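Local coordinates for endolysin B (Mycobacterium phage D29, PDB 3HC7), which cleaves the ester linkage between mycolic acids and arabinogalactan in the mycobacterial outer envelope, releasing progeny phage at lysis, at residues A85-L97 and L144-F156. Sequence-based numbering, arbitrary orientation.
Sequences AIVVGQVLKHHIL and LEDRLENLEQYGF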
# COMPACT_ATOMS: atom_id res chain seq x y z
N ALA A 85 1.37 0.32 1.24
CA ALA A 85 0.84 -0.97 0.83
C ALA A 85 0.92 -1.12 -0.69
O ALA A 85 1.18 -2.21 -1.20
CB ALA A 85 -0.59 -1.14 1.29
N ILE A 86 0.70 -0.02 -1.40
CA ILE A 86 0.88 -0.05 -2.86
C ILE A 86 2.34 -0.38 -3.21
O ILE A 86 2.59 -1.22 -4.08
CB ILE A 86 0.50 1.28 -3.53
CG1 ILE A 86 -0.92 1.71 -3.17
CG2 ILE A 86 0.63 1.17 -5.06
CD1 ILE A 86 -1.27 3.12 -3.70
N VAL A 87 3.28 0.27 -2.53
CA VAL A 87 4.70 0.01 -2.78
C VAL A 87 5.02 -1.47 -2.59
O VAL A 87 5.59 -2.10 -3.48
CB VAL A 87 5.63 0.88 -1.89
CG1 VAL A 87 7.10 0.39 -2.02
CG2 VAL A 87 5.51 2.35 -2.25
N VAL A 88 4.66 -2.01 -1.43
CA VAL A 88 4.94 -3.43 -1.14
C VAL A 88 4.20 -4.33 -2.13
O VAL A 88 4.74 -5.35 -2.58
CB VAL A 88 4.56 -3.82 0.30
CG1 VAL A 88 4.70 -5.33 0.52
CG2 VAL A 88 5.41 -3.06 1.32
N GLY A 89 2.96 -3.97 -2.45
CA GLY A 89 2.15 -4.74 -3.38
C GLY A 89 2.72 -4.77 -4.79
O GLY A 89 2.70 -5.80 -5.45
N GLN A 90 3.26 -3.64 -5.24
CA GLN A 90 3.86 -3.58 -6.57
C GLN A 90 5.10 -4.44 -6.64
O GLN A 90 5.31 -5.15 -7.62
CB GLN A 90 4.20 -2.14 -6.94
CG GLN A 90 2.99 -1.33 -7.33
CD GLN A 90 2.47 -1.71 -8.69
OE1 GLN A 90 3.22 -1.74 -9.67
NE2 GLN A 90 1.17 -1.99 -8.78
N VAL A 91 5.92 -4.36 -5.59
CA VAL A 91 7.15 -5.14 -5.54
C VAL A 91 6.82 -6.62 -5.55
O VAL A 91 7.40 -7.37 -6.31
CB VAL A 91 8.02 -4.76 -4.32
CG1 VAL A 91 9.09 -5.81 -4.07
CG2 VAL A 91 8.66 -3.40 -4.54
N LEU A 92 5.86 -7.03 -4.72
CA LEU A 92 5.44 -8.42 -4.67
C LEU A 92 4.91 -8.90 -6.01
O LEU A 92 5.44 -9.84 -6.60
CB LEU A 92 4.37 -8.62 -3.60
CG LEU A 92 3.77 -10.02 -3.39
CD1 LEU A 92 4.84 -11.10 -3.24
CD2 LEU A 92 2.87 -10.03 -2.18
N LYS A 93 3.85 -8.26 -6.50
CA LYS A 93 3.18 -8.71 -7.71
C LYS A 93 4.06 -8.71 -8.95
O LYS A 93 4.04 -9.65 -9.75
CB LYS A 93 1.92 -7.88 -7.99
CG LYS A 93 1.11 -8.40 -9.17
CD LYS A 93 -0.17 -7.61 -9.40
CE LYS A 93 -0.83 -8.02 -10.71
NZ LYS A 93 -2.19 -7.42 -10.87
N HIS A 94 4.85 -7.65 -9.12
CA HIS A 94 5.54 -7.46 -10.39
C HIS A 94 7.04 -7.62 -10.33
O HIS A 94 7.69 -7.51 -11.37
CB HIS A 94 5.22 -6.09 -10.99
CG HIS A 94 3.78 -5.92 -11.36
ND1 HIS A 94 2.99 -4.92 -10.85
CD2 HIS A 94 2.99 -6.65 -12.18
CE1 HIS A 94 1.77 -5.03 -11.35
NE2 HIS A 94 1.74 -6.07 -12.16
N HIS A 95 7.61 -7.88 -9.15
CA HIS A 95 9.06 -8.03 -9.04
C HIS A 95 9.50 -9.30 -8.32
O HIS A 95 10.57 -9.83 -8.60
CB HIS A 95 9.70 -6.77 -8.46
CG HIS A 95 9.51 -5.55 -9.31
ND1 HIS A 95 8.49 -4.65 -9.10
CD2 HIS A 95 10.19 -5.10 -10.39
CE1 HIS A 95 8.55 -3.69 -10.01
NE2 HIS A 95 9.58 -3.94 -10.80
N ILE A 96 8.66 -9.80 -7.43
CA ILE A 96 8.96 -11.06 -6.75
C ILE A 96 8.27 -12.26 -7.40
O ILE A 96 8.91 -13.27 -7.69
CB ILE A 96 8.59 -11.01 -5.25
CG1 ILE A 96 9.33 -9.85 -4.57
CG2 ILE A 96 8.93 -12.32 -4.57
CD1 ILE A 96 8.98 -9.65 -3.09
N LEU A 97 6.96 -12.15 -7.62
CA LEU A 97 6.21 -13.28 -8.19
C LEU A 97 6.55 -13.69 -9.63
O LEU A 97 6.59 -14.88 -9.93
CB LEU A 97 4.70 -13.05 -8.06
CG LEU A 97 4.18 -12.90 -6.63
CD1 LEU A 97 2.68 -12.77 -6.63
CD2 LEU A 97 4.62 -14.08 -5.78
N LEU A 144 -7.59 -0.08 -6.90
CA LEU A 144 -6.69 -0.11 -8.08
C LEU A 144 -6.94 -1.32 -8.98
O LEU A 144 -7.14 -2.41 -8.50
CB LEU A 144 -5.23 -0.09 -7.64
CG LEU A 144 -4.70 1.19 -7.00
CD1 LEU A 144 -3.30 0.96 -6.48
CD2 LEU A 144 -4.71 2.35 -7.98
N GLU A 145 -6.90 -1.11 -10.29
CA GLU A 145 -7.15 -2.18 -11.26
C GLU A 145 -6.00 -3.20 -11.32
O GLU A 145 -6.20 -4.36 -11.64
CB GLU A 145 -7.38 -1.60 -12.66
CG GLU A 145 -8.60 -0.69 -12.78
CD GLU A 145 -8.46 0.33 -13.91
OE1 GLU A 145 -7.45 1.07 -13.93
OE2 GLU A 145 -9.36 0.39 -14.78
N ASP A 146 -4.80 -2.73 -11.01
CA ASP A 146 -3.63 -3.59 -10.88
C ASP A 146 -3.54 -4.03 -9.42
O ASP A 146 -2.82 -3.42 -8.63
CB ASP A 146 -2.37 -2.81 -11.28
CG ASP A 146 -1.12 -3.66 -11.28
OD1 ASP A 146 -1.20 -4.86 -11.62
OD2 ASP A 146 -0.04 -3.12 -10.96
N ARG A 147 -4.28 -5.06 -9.05
CA ARG A 147 -4.36 -5.48 -7.66
C ARG A 147 -3.83 -6.90 -7.49
O ARG A 147 -3.59 -7.62 -8.47
CB ARG A 147 -5.80 -5.38 -7.14
CG ARG A 147 -6.78 -6.32 -7.83
CD ARG A 147 -8.17 -6.27 -7.19
NE ARG A 147 -8.79 -4.95 -7.31
CZ ARG A 147 -9.47 -4.54 -8.37
NH1 ARG A 147 -9.63 -5.36 -9.41
NH2 ARG A 147 -10.00 -3.32 -8.41
N LEU A 148 -3.63 -7.29 -6.24
CA LEU A 148 -3.06 -8.60 -5.95
C LEU A 148 -4.07 -9.70 -6.29
O LEU A 148 -5.28 -9.48 -6.23
CB LEU A 148 -2.62 -8.68 -4.49
CG LEU A 148 -1.52 -7.68 -4.15
CD1 LEU A 148 -1.39 -7.47 -2.66
CD2 LEU A 148 -0.19 -8.11 -4.75
N GLU A 149 -3.56 -10.86 -6.68
CA GLU A 149 -4.42 -11.99 -7.00
C GLU A 149 -3.79 -13.32 -6.57
O GLU A 149 -2.57 -13.44 -6.51
CB GLU A 149 -4.77 -12.00 -8.49
CG GLU A 149 -3.61 -11.64 -9.40
CD GLU A 149 -3.98 -11.72 -10.88
OE1 GLU A 149 -3.12 -11.40 -11.73
OE2 GLU A 149 -5.13 -12.09 -11.18
N ASN A 150 -4.63 -14.30 -6.27
CA ASN A 150 -4.17 -15.67 -6.01
C ASN A 150 -3.10 -15.76 -4.94
O ASN A 150 -2.21 -16.60 -5.03
CB ASN A 150 -3.63 -16.28 -7.30
CG ASN A 150 -4.63 -16.20 -8.43
OD1 ASN A 150 -4.25 -16.06 -9.60
ND2 ASN A 150 -5.91 -16.29 -8.10
N LEU A 151 -3.18 -14.91 -3.93
CA LEU A 151 -2.16 -14.87 -2.90
C LEU A 151 -2.11 -16.20 -2.17
O LEU A 151 -1.04 -16.70 -1.84
CB LEU A 151 -2.42 -13.73 -1.91
CG LEU A 151 -2.18 -12.31 -2.44
CD1 LEU A 151 -2.55 -11.27 -1.39
CD2 LEU A 151 -0.73 -12.13 -2.88
N GLU A 152 -3.28 -16.79 -1.95
CA GLU A 152 -3.39 -18.04 -1.21
C GLU A 152 -2.67 -19.19 -1.90
O GLU A 152 -2.55 -20.28 -1.34
CB GLU A 152 -4.87 -18.39 -0.98
CG GLU A 152 -5.63 -18.77 -2.25
CD GLU A 152 -6.02 -17.57 -3.11
OE1 GLU A 152 -6.10 -16.45 -2.57
OE2 GLU A 152 -6.25 -17.76 -4.32
N GLN A 153 -2.19 -18.95 -3.12
CA GLN A 153 -1.56 -20.00 -3.90
C GLN A 153 -0.05 -20.12 -3.67
O GLN A 153 0.59 -21.03 -4.18
CB GLN A 153 -1.88 -19.83 -5.39
CG GLN A 153 -2.96 -20.77 -5.93
CD GLN A 153 -4.20 -20.89 -5.04
OE1 GLN A 153 -4.10 -20.93 -3.81
NE2 GLN A 153 -5.37 -20.98 -5.66
N TYR A 154 0.50 -19.21 -2.87
CA TYR A 154 1.94 -19.20 -2.61
C TYR A 154 2.33 -19.66 -1.20
O TYR A 154 1.49 -19.78 -0.31
CB TYR A 154 2.51 -17.81 -2.89
CG TYR A 154 2.24 -17.35 -4.30
CD1 TYR A 154 3.16 -17.58 -5.31
CD2 TYR A 154 1.07 -16.67 -4.63
CE1 TYR A 154 2.93 -17.16 -6.60
CE2 TYR A 154 0.82 -16.24 -5.93
CZ TYR A 154 1.76 -16.49 -6.91
OH TYR A 154 1.55 -16.08 -8.20
N GLY A 155 3.63 -19.91 -1.02
CA GLY A 155 4.15 -20.42 0.24
C GLY A 155 4.22 -19.40 1.36
O GLY A 155 4.12 -19.76 2.53
N PHE A 156 4.37 -18.12 1.02
CA PHE A 156 4.46 -17.09 2.03
C PHE A 156 3.10 -16.86 2.64
O PHE A 156 2.10 -17.27 2.09
CB PHE A 156 5.06 -15.79 1.48
CG PHE A 156 4.36 -15.27 0.29
CD1 PHE A 156 3.18 -14.61 0.40
CD2 PHE A 156 4.86 -15.48 -0.97
CE1 PHE A 156 2.53 -14.14 -0.70
CE2 PHE A 156 4.20 -15.02 -2.05
CZ PHE A 156 3.04 -14.35 -1.92
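K93 supplies the main polar link, its NZ gripped by two oxygens of the loop 144-156. One is D146 OD1, 2.8 Å from K93 NZ in a salt bridge; the lysine meets the anti side of the carboxylate, 33° out of its plane. The other is the main-chain R147 O, to which K93 NZ donates a hydrogen bond of 2.8 Å. A fully extended chain, with CG anti to the backbone N (chi1 -175°), carries the ammonium group from the helix across to both acceptors. E149 OE1 lies 4.2 Å from K93 NZ, beyond a salt bridge, yet may add to the negative field there. Beside this pair, Q90 NE2 donates to D146 OD2, with amide and carboxylate planes steeply inclined to each other; the exact position of that oxygen is less certain.

Apolar contacts run along the same helix flank. Near its start, I86 and L144 meet at about a right angle through their CD1 methyls. L148 CD2 packs 3.9 Å from K93 CB and also rests against G89 O, so the aliphatic root of the lysine packs while its tip pairs. L92 divides its branches: CD2 faces L151 CD2 at 4.2 Å, whereas CD1 reaches F156 CZ at 3.9 Å.

Aromatic contacts close the far end. L97 CD2 sits over one face of the Y154 ring, 3.9 Å from its centroid and 21° off the normal, a CH-pi contact; the same methyl touches the edge of F156.

The strand 110-116 backs this interface through F115 with L148 and L110 with L92. The helix leaves the nucleophile elbow bearing the active-site S82, and the loop leads into edge strand 157-161, a layout characteristic of the cutinase-like alpha/beta-hydrolase fold.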